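Local coordinates for protein sulfoquinovosidase (Escherichia coli, PDB 5AEG) that hydrolyses sulfoquinovosyl diacylglycerides and simple sulfoquinovosides such as sulfoquinovosyl glycerol, releasing sulfoquinovose for breakdown by sulfoglycolysis, at residues A[436-441]-A[461-466]; A[384-389]-A[431-436]. One frame throughout, in Å; residues are numbered along the deposited sequence.

Contact 1: residues A[436-441]-A[461-466]; sequences CNYEAL and SQKYST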
ATOM      1  N   CYS A 436     -15.243  -4.017  -4.275  1.00 27.55           N
ATOM      2  CA  CYS A 436     -16.598  -3.562  -3.911  1.00 26.59           C
ATOM      3  C   CYS A 436     -16.735  -2.078  -4.180  1.00 27.79           C
ATOM      4  O   CYS A 436     -17.724  -1.572  -4.821  1.00 24.65           O
ATOM      5  CB  CYS A 436     -16.865  -3.897  -2.449  1.00 29.01           C
ATOM      6  SG  CYS A 436     -18.566  -3.596  -1.866  1.00 29.53           S
ATOM      7  N   ASN A 437     -15.704  -1.333  -3.778  1.00 27.13           N
ATOM      8  CA  ASN A 437     -15.627   0.089  -4.071  1.00 24.38           C
ATOM      9  C   ASN A 437     -15.549   0.409  -5.573  1.00 24.81           C
ATOM     10  O   ASN A 437     -16.309   1.264  -6.092  1.00 24.80           O
ATOM     11  CB  ASN A 437     -14.438   0.713  -3.270  1.00 26.10           C
ATOM     12  CG  ASN A 437     -14.733   0.844  -1.768  1.00 22.89           C
ATOM     13  OD1 ASN A 437     -15.296   1.862  -1.308  1.00 22.98           O
ATOM     14  ND2 ASN A 437     -14.323  -0.156  -0.982  1.00 22.07           N
ATOM     15  N   TYR A 438     -14.613  -0.246  -6.267  1.00 26.09           N
ATOM     16  CA  TYR A 438     -14.389  -0.027  -7.682  1.00 27.09           C
ATOM     17  C   TYR A 438     -15.693  -0.310  -8.458  1.00 28.12           C
ATOM     18  O   TYR A 438     -16.071   0.466  -9.292  1.00 28.92           O
ATOM     19  CB  TYR A 438     -13.295  -0.990  -8.160  1.00 28.21           C
ATOM     20  CG  TYR A 438     -13.011  -0.944  -9.598  1.00 29.20           C
ATOM     21  CD1 TYR A 438     -12.118  -0.043 -10.102  1.00 27.91           C
ATOM     22  CD2 TYR A 438     -13.701  -1.795 -10.500  1.00 32.50           C
ATOM     23  CE1 TYR A 438     -11.869   0.021 -11.470  1.00 32.06           C
ATOM     24  CE2 TYR A 438     -13.449  -1.743 -11.864  1.00 34.20           C
ATOM     25  CZ  TYR A 438     -12.540  -0.834 -12.334  1.00 33.96           C
ATOM     26  OH  TYR A 438     -12.299  -0.768 -13.684  1.00 39.71           O
ATOM     27  N   GLU A 439     -16.374  -1.423  -8.126  1.00 28.02           N
ATOM     28  CA  GLU A 439     -17.658  -1.779  -8.813  1.00 27.33           C
ATOM     29  C   GLU A 439     -18.759  -0.786  -8.536  1.00 31.37           C
ATOM     30  O   GLU A 439     -19.527  -0.423  -9.449  1.00 30.03           O
ATOM     31  CB  GLU A 439     -18.082  -3.237  -8.550  1.00 28.37           C
ATOM     32  CG  GLU A 439     -17.182  -4.160  -9.323  1.00 27.46           C
ATOM     33  CD  GLU A 439     -17.479  -5.659  -9.165  1.00 29.60           C
ATOM     34  OE1 GLU A 439     -18.055  -6.113  -8.189  1.00 32.90           O
ATOM     35  OE2 GLU A 439     -16.988  -6.384 -10.020  1.00 38.77           O
ATOM     36  N   ALA A 440     -18.770  -0.202  -7.354  1.00 26.82           N
ATOM     37  CA  ALA A 440     -19.723   0.827  -7.082  1.00 27.53           C
ATOM     38  C   ALA A 440     -19.568   2.000  -8.034  1.00 28.89           C
ATOM     39  O   ALA A 440     -20.545   2.493  -8.622  1.00 29.61           O
ATOM     40  CB  ALA A 440     -19.648   1.264  -5.631  1.00 28.48           C
ATOM     41  N   LEU A 441     -18.322   2.396  -8.272  1.00 27.51           N
ATOM     42  CA  LEU A 441     -18.044   3.435  -9.242  1.00 26.78           C
ATOM     43  C   LEU A 441     -18.312   2.941 -10.688  1.00 28.35           C
ATOM     44  O   LEU A 441     -18.846   3.689 -11.526  1.00 29.36           O
ATOM     45  CB  LEU A 441     -16.586   3.957  -9.224  1.00 25.40           C
ATOM     46  CG  LEU A 441     -16.187   5.010  -8.139  1.00 26.17           C
ATOM     47  CD1 LEU A 441     -16.555   4.581  -6.784  1.00 27.25           C
ATOM     48  CD2 LEU A 441     -14.685   5.285  -8.256  1.00 25.77           C
ATOM     49  N   SER A 461      -5.486  -5.172  -6.027  1.00 20.77           N
ATOM     50  CA  SER A 461      -5.620  -3.731  -5.693  1.00 19.01           C
ATOM     51  C   SER A 461      -5.043  -2.844  -6.798  1.00 19.25           C
ATOM     52  O   SER A 461      -5.428  -1.707  -6.999  1.00 19.94           O
ATOM     53  CB  SER A 461      -4.938  -3.422  -4.313  1.00 17.81           C
ATOM     54  OG  SER A 461      -5.754  -4.009  -3.307  1.00 20.17           O
ATOM     55  N   GLN A 462      -4.093  -3.388  -7.540  1.00 19.55           N
ATOM     56  CA  GLN A 462      -3.554  -2.697  -8.701  1.00 20.37           C
ATOM     57  C   GLN A 462      -4.632  -2.282  -9.756  1.00 21.51           C
ATOM     58  O   GLN A 462      -4.471  -1.265 -10.442  1.00 22.47           O
ATOM     59  CB  GLN A 462      -2.501  -3.558  -9.371  1.00 20.87           C
ATOM     60  CG  GLN A 462      -1.241  -3.839  -8.593  1.00 21.47           C
ATOM     61  CD  GLN A 462      -1.394  -4.895  -7.517  1.00 23.01           C
ATOM     62  OE1 GLN A 462      -2.403  -5.635  -7.474  1.00 23.81           O
ATOM     63  NE2 GLN A 462      -0.395  -4.972  -6.637  1.00 21.22           N
ATOM     64  N   LYS A 463      -5.676  -3.085  -9.890  1.00 23.52           N
ATOM     65  CA  LYS A 463      -6.838  -2.725 -10.759  1.00 26.25           C
ATOM     66  C   LYS A 463      -7.912  -1.951  -9.936  1.00 26.59           C
ATOM     67  O   LYS A 463      -8.498  -0.955 -10.399  1.00 25.64           O
ATOM     68  CB  LYS A 463      -7.528  -4.004 -11.299  1.00 28.52           C
ATOM     69  CG  LYS A 463      -8.724  -3.717 -12.247  1.00 31.79           C
ATOM     70  CD  LYS A 463      -9.112  -5.033 -12.924  1.00 40.88           C
ATOM     71  CE  LYS A 463     -10.412  -5.022 -13.733  1.00 50.51           C
ATOM     72  NZ  LYS A 463     -10.714  -3.682 -14.279  1.00 56.35           N
ATOM     73  N   TYR A 464      -8.180  -2.452  -8.739  1.00 24.04           N
ATOM     74  CA  TYR A 464      -9.373  -2.037  -8.030  1.00 24.53           C
ATOM     75  C   TYR A 464      -9.220  -0.840  -7.089  1.00 26.60           C
ATOM     76  O   TYR A 464     -10.221  -0.204  -6.836  1.00 27.30           O
ATOM     77  CB  TYR A 464      -9.945  -3.221  -7.244  1.00 28.53           C
ATOM     78  CG  TYR A 464     -10.405  -4.357  -8.146  1.00 28.33           C
ATOM     79  CD1 TYR A 464     -11.242  -4.112  -9.235  1.00 32.02           C
ATOM     80  CD2 TYR A 464      -9.934  -5.643  -7.947  1.00 28.82           C
ATOM     81  CE1 TYR A 464     -11.660  -5.154 -10.077  1.00 33.27           C
ATOM     82  CE2 TYR A 464     -10.331  -6.679  -8.781  1.00 36.55           C
ATOM     83  CZ  TYR A 464     -11.191  -6.426  -9.833  1.00 35.51           C
ATOM     84  OH  TYR A 464     -11.553  -7.463 -10.632  1.00 38.19           O
ATOM     85  N   SER A 465      -8.015  -0.506  -6.590  1.00 24.23           N
ATOM     86  CA  SER A 465      -7.914   0.681  -5.669  1.00 20.16           C
ATOM     87  C   SER A 465      -7.484   1.871  -6.533  1.00 20.70           C
ATOM     88  O   SER A 465      -6.393   1.874  -7.139  1.00 21.59           O
ATOM     89  CB  SER A 465      -6.925   0.485  -4.553  1.00 21.88           C
ATOM     90  OG  SER A 465      -6.853   1.663  -3.781  1.00 22.22           O
ATOM     91  N   THR A 466      -8.300   2.905  -6.580  1.00 20.46           N
ATOM     92  CA  THR A 466      -7.989   4.033  -7.370  1.00 20.73           C
ATOM     93  C   THR A 466      -6.860   4.915  -6.782  1.00 22.81           C
ATOM     94  O   THR A 466      -6.321   5.778  -7.491  1.00 19.77           O
ATOM     95  CB  THR A 466      -9.254   4.924  -7.540  1.00 21.09           C
ATOM     96  OG1 THR A 466      -9.950   5.055  -6.265  1.00 20.06           O
ATOM     97  CG2 THR A 466     -10.265   4.226  -8.549  1.00 22.18           C
TER
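Tyr438 and Tyr464 form a T-shaped (edge-to-face) pair. The edge of Tyr464 comes in at CD1, over one face of the Tyr438 ring. CD1 of Tyr464 lies 3.6 Å from CD2 of Tyr438 and about as far from CG of the same Tyr438 ring. The ring planes stand at 67° to each other, with centroids 5.3 Å apart. With chi1 at 177° the Tyr438 ring points away from its own N and reaches the short helix. Lys463 CG lies over one face of the Tyr464 ring, toward its rim.

The backbone also takes part. CB of Tyr438 sits 3.4 Å from Tyr464 O, a carbonyl that is buried here and has no hydrogen-bond partner in the model. Lys463 O approaches the Tyr438 ring obliquely, 3.7 Å from CD1 of Tyr438.

The contact belongs to the catalytic TIM barrel of this family 31 glycosidase. It joins helix 422-444 to the short helix 461-464, and strand 451-454 lies between them in sequence. Thr466, two residues past the short helix, hydrogen-bonds through OG1 to Phe452 O of that strand.

The polar part is slight. Lys463 bends at its last torsion and gives a weak hydrogen bond from NZ to Tyr438 OH, 3.4 Å long. Cutting Tyr438 back to an alanine is likely to leave the Tyr464 edge without its aromatic face and Lys463 NZ without this hydroxyl. Beyond the two segments, Tyr438 also touches Leu447.

Contact 2: residues A[384-389]-A[431-436]; sequences AWFKEV and ALWAKC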
ATOM      1  N   ALA A 384     -23.139  -7.525  -2.917  1.00 33.65           N
ATOM      2  CA  ALA A 384     -24.109  -6.693  -3.660  1.00 32.51           C
ATOM      3  C   ALA A 384     -24.764  -5.641  -2.814  1.00 28.38           C
ATOM      4  O   ALA A 384     -24.896  -4.474  -3.243  1.00 31.03           O
ATOM      5  CB  ALA A 384     -25.213  -7.556  -4.319  1.00 36.16           C
ATOM      6  N   TRP A 385     -25.177  -6.062  -1.634  1.00 31.49           N
ATOM      7  CA  TRP A 385     -25.844  -5.191  -0.656  1.00 31.01           C
ATOM      8  C   TRP A 385     -24.938  -4.042  -0.225  1.00 34.92           C
ATOM      9  O   TRP A 385     -25.358  -2.930  -0.132  1.00 31.40           O
ATOM     10  CB  TRP A 385     -26.217  -5.996   0.592  1.00 29.80           C
ATOM     11  CG  TRP A 385     -26.638  -5.212   1.846  1.00 28.43           C
ATOM     12  CD1 TRP A 385     -27.813  -4.520   2.064  1.00 32.96           C
ATOM     13  CD2 TRP A 385     -25.870  -5.041   3.035  1.00 32.67           C
ATOM     14  NE1 TRP A 385     -27.810  -3.958   3.312  1.00 32.59           N
ATOM     15  CE2 TRP A 385     -26.630  -4.258   3.928  1.00 34.59           C
ATOM     16  CE3 TRP A 385     -24.628  -5.511   3.457  1.00 30.38           C
ATOM     17  CZ2 TRP A 385     -26.177  -3.931   5.183  1.00 33.58           C
ATOM     18  CZ3 TRP A 385     -24.186  -5.188   4.699  1.00 29.74           C
ATOM     19  CH2 TRP A 385     -24.954  -4.403   5.550  1.00 37.10           C
ATOM     20  N   PHE A 386     -23.704  -4.378   0.149  1.00 34.64           N
ATOM     21  CA  PHE A 386     -22.782  -3.369   0.645  1.00 30.28           C
ATOM     22  C   PHE A 386     -22.354  -2.434  -0.474  1.00 26.83           C
ATOM     23  O   PHE A 386     -22.210  -1.244  -0.265  1.00 32.08           O
ATOM     24  CB  PHE A 386     -21.585  -4.043   1.337  1.00 29.78           C
ATOM     25  CG  PHE A 386     -20.993  -3.221   2.425  1.00 27.89           C
ATOM     26  CD1 PHE A 386     -21.776  -2.733   3.438  1.00 31.06           C
ATOM     27  CD2 PHE A 386     -19.653  -2.901   2.430  1.00 27.52           C
ATOM     28  CE1 PHE A 386     -21.229  -2.035   4.490  1.00 28.23           C
ATOM     29  CE2 PHE A 386     -19.116  -2.122   3.438  1.00 25.39           C
ATOM     30  CZ  PHE A 386     -19.866  -1.701   4.489  1.00 28.18           C
ATOM     31  N   LYS A 387     -22.168  -2.948  -1.676  1.00 28.83           N
ATOM     32  CA  LYS A 387     -21.986  -2.083  -2.823  1.00 27.72           C
ATOM     33  C   LYS A 387     -23.168  -1.084  -3.005  1.00 30.14           C
ATOM     34  O   LYS A 387     -22.973   0.066  -3.364  1.00 29.09           O
ATOM     35  CB  LYS A 387     -21.712  -2.943  -4.037  1.00 28.60           C
ATOM     36  CG  LYS A 387     -21.669  -2.168  -5.352  1.00 29.17           C
ATOM     37  CD  LYS A 387     -20.747  -2.851  -6.349  1.00 31.97           C
ATOM     38  CE  LYS A 387     -20.972  -4.344  -6.617  1.00 34.18           C
ATOM     39  NZ  LYS A 387     -22.292  -4.578  -7.223  1.00 39.89           N
ATOM     40  N   GLU A 388     -24.410  -1.510  -2.733  1.00 31.84           N
ATOM     41  CA  GLU A 388     -25.561  -0.575  -2.794  1.00 31.94           C
ATOM     42  C   GLU A 388     -25.550   0.433  -1.715  1.00 29.35           C
ATOM     43  O   GLU A 388     -25.975   1.582  -1.924  1.00 31.18           O
ATOM     44  CB  GLU A 388     -26.954  -1.316  -2.788  1.00 36.00           C
ATOM     45  CG  GLU A 388     -27.160  -2.138  -4.064  1.00 39.09           C
ATOM     46  CD  GLU A 388     -27.152  -1.338  -5.370  1.00 43.28           C
ATOM     47  OE1 GLU A 388     -27.821  -0.271  -5.357  1.00 40.38           O
ATOM     48  OE2 GLU A 388     -26.497  -1.764  -6.396  1.00 40.79           O
ATOM     49  N   VAL A 389     -25.074   0.036  -0.553  1.00 27.42           N
ATOM     50  CA  VAL A 389     -24.858   0.999   0.500  1.00 26.38           C
ATOM     51  C   VAL A 389     -23.945   2.117  -0.022  1.00 28.25           C
ATOM     52  O   VAL A 389     -24.250   3.289   0.186  1.00 29.63           O
ATOM     53  CB  VAL A 389     -24.262   0.367   1.771  1.00 27.55           C
ATOM     54  CG1 VAL A 389     -23.764   1.411   2.743  1.00 32.45           C
ATOM     55  CG2 VAL A 389     -25.297  -0.505   2.492  1.00 31.68           C
ATOM     56  N   ALA A 431      -8.179  -6.720  -1.348  1.00 22.82           N
ATOM     57  CA  ALA A 431      -8.597  -6.497  -2.742  1.00 20.82           C
ATOM     58  C   ALA A 431     -10.094  -6.812  -3.014  1.00 24.00           C
ATOM     59  O   ALA A 431     -10.677  -6.220  -3.941  1.00 21.67           O
ATOM     60  CB  ALA A 431      -7.764  -7.264  -3.666  1.00 21.18           C
ATOM     61  N   LEU A 432     -10.682  -7.688  -2.191  1.00 23.84           N
ATOM     62  CA  LEU A 432     -12.124  -7.985  -2.278  1.00 24.89           C
ATOM     63  C   LEU A 432     -12.907  -6.716  -1.893  1.00 26.20           C
ATOM     64  O   LEU A 432     -13.835  -6.274  -2.597  1.00 26.91           O
ATOM     65  CB  LEU A 432     -12.457  -9.113  -1.329  1.00 29.63           C
ATOM     66  CG  LEU A 432     -13.800  -9.819  -1.442  1.00 36.45           C
ATOM     67  CD1 LEU A 432     -14.115 -10.193  -2.899  1.00 40.70           C
ATOM     68  CD2 LEU A 432     -13.714 -11.076  -0.541  1.00 37.42           C
ATOM     69  N   TRP A 433     -12.479  -6.086  -0.804  1.00 26.87           N
ATOM     70  CA  TRP A 433     -13.021  -4.775  -0.373  1.00 23.15           C
ATOM     71  C   TRP A 433     -12.802  -3.688  -1.389  1.00 21.15           C
ATOM     72  O   TRP A 433     -13.721  -2.938  -1.719  1.00 22.42           O
ATOM     73  CB  TRP A 433     -12.476  -4.495   1.048  1.00 22.38           C
ATOM     74  CG  TRP A 433     -12.735  -3.159   1.642  1.00 23.34           C
ATOM     75  CD1 TRP A 433     -11.844  -2.426   2.334  1.00 24.11           C
ATOM     76  CD2 TRP A 433     -13.982  -2.465   1.712  1.00 21.07           C
ATOM     77  NE1 TRP A 433     -12.453  -1.304   2.857  1.00 24.26           N
ATOM     78  CE2 TRP A 433     -13.748  -1.257   2.411  1.00 21.63           C
ATOM     79  CE3 TRP A 433     -15.253  -2.691   1.169  1.00 23.88           C
ATOM     80  CZ2 TRP A 433     -14.736  -0.297   2.618  1.00 22.20           C
ATOM     81  CZ3 TRP A 433     -16.258  -1.754   1.400  1.00 21.74           C
ATOM     82  CH2 TRP A 433     -15.981  -0.548   2.131  1.00 24.12           C
ATOM     83  N   ALA A 434     -11.606  -3.644  -1.986  1.00 21.61           N
ATOM     84  CA  ALA A 434     -11.317  -2.719  -3.018  1.00 23.58           C
ATOM     85  C   ALA A 434     -12.273  -2.928  -4.256  1.00 24.33           C
ATOM     86  O   ALA A 434     -12.800  -1.956  -4.827  1.00 24.10           O
ATOM     87  CB  ALA A 434      -9.841  -2.810  -3.472  1.00 22.15           C
ATOM     88  N   LYS A 435     -12.509  -4.168  -4.614  1.00 24.58           N
ATOM     89  CA  LYS A 435     -13.355  -4.461  -5.780  1.00 26.33           C
ATOM     90  C   LYS A 435     -14.772  -3.920  -5.534  1.00 25.55           C
ATOM     91  O   LYS A 435     -15.401  -3.416  -6.461  1.00 25.99           O
ATOM     92  CB  LYS A 435     -13.409  -5.975  -6.029  1.00 27.78           C
ATOM     93  CG  LYS A 435     -14.036  -6.388  -7.353  1.00 29.44           C
ATOM     94  CD  LYS A 435     -14.081  -7.915  -7.504  1.00 33.61           C
ATOM     95  CE  LYS A 435     -14.196  -8.259  -8.989  1.00 40.00           C
ATOM     96  NZ  LYS A 435     -15.040  -9.425  -9.187  1.00 48.23           N
ATOM     97  N   CYS A 436     -15.243  -4.017  -4.275  1.00 27.55           N
ATOM     98  CA  CYS A 436     -16.598  -3.562  -3.911  1.00 26.59           C
ATOM     99  C   CYS A 436     -16.735  -2.078  -4.180  1.00 27.79           C
ATOM    100  O   CYS A 436     -17.724  -1.572  -4.821  1.00 24.65           O
ATOM    101  CB  CYS A 436     -16.865  -3.897  -2.449  1.00 29.01           C
ATOM    102  SG  CYS A 436     -18.566  -3.596  -1.866  1.00 29.53           S
TER
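Phe386 meets the six-membered ring of Trp433 with its CE2 corner. CE2 of Phe386 lies 3.5 Å from CZ3 of Trp433 and 3.7 Å from CH2 of Trp433. CZ3 comes at the edge of the phenyl ring, near its plane. The two rings meet obliquely, with planes at 40° and centroids 5.7 Å apart. A chi1 of 172° swings the Trp433 indole away from its own N, which lets the CZ3-CH2 rim reach Phe386.

Cys436, about one helical turn after Trp433, also packs against helix 380-395. Its sulfur also lies near the plane of the Phe386 ring, at the edge, and stands 4.4 Å from CB of Phe386. The same SG rests against the backbone of Lys387, 3.7 Å from N of Lys387. No hydrogen bond crosses between the segments.

Lys387 contributes its aliphatic part. CB packs on the Cys436 sulfur, and CD of Lys387 lies 3.6 Å from Cys436 O. The chain then bends at chi3 and chi4, and its ammonium leaves the contact to form a salt bridge with Glu443, further along helix 422-444. The charge of this buried lysine is probably balanced by that carboxylate.

The indole NH of Trp433 is hydrogen-bonded to the backbone O of Asp405, the catalytic nucleophile. This places Trp433 in the second shell, where it probably helps position the nucleophile's backbone.

Helices 380-395 and 422-444 are outer helices of the TIM barrel, and the strand 401-404 comes between them in the chain. Their short segments cross at -53°, with axes 10.6 Å apart. Leu377 and Pro336 from loops touch Trp433, Val375 touches Phe386, and Met454 of strand 451-454 touches both Trp433 and Ala434.

How the contacts relate
Both contacts use helix 422-444, and their ranges share Cys436, which does its packing in contact 2. Contact 2 joins that helix to helix 380-395, and contact 1 joins it to the short helix 461-464, which follows it in the chain. All four segments lie in the TIM-barrel domain. In contact 2 all four touching residues are buried, no hydrogen bond crosses, and Trp433 reaches the neighbourhood of the nucleophile. Contact 1 is partly buried, lies away from the annotated sites and adds a weak lysine-to-hydroxyl bond to its aromatic pair. The two meet directly: CB of Tyr464 packs 3.8 Å from CB of Ala434, and CD of Lys387 lies 3.5 Å from CB of Glu439.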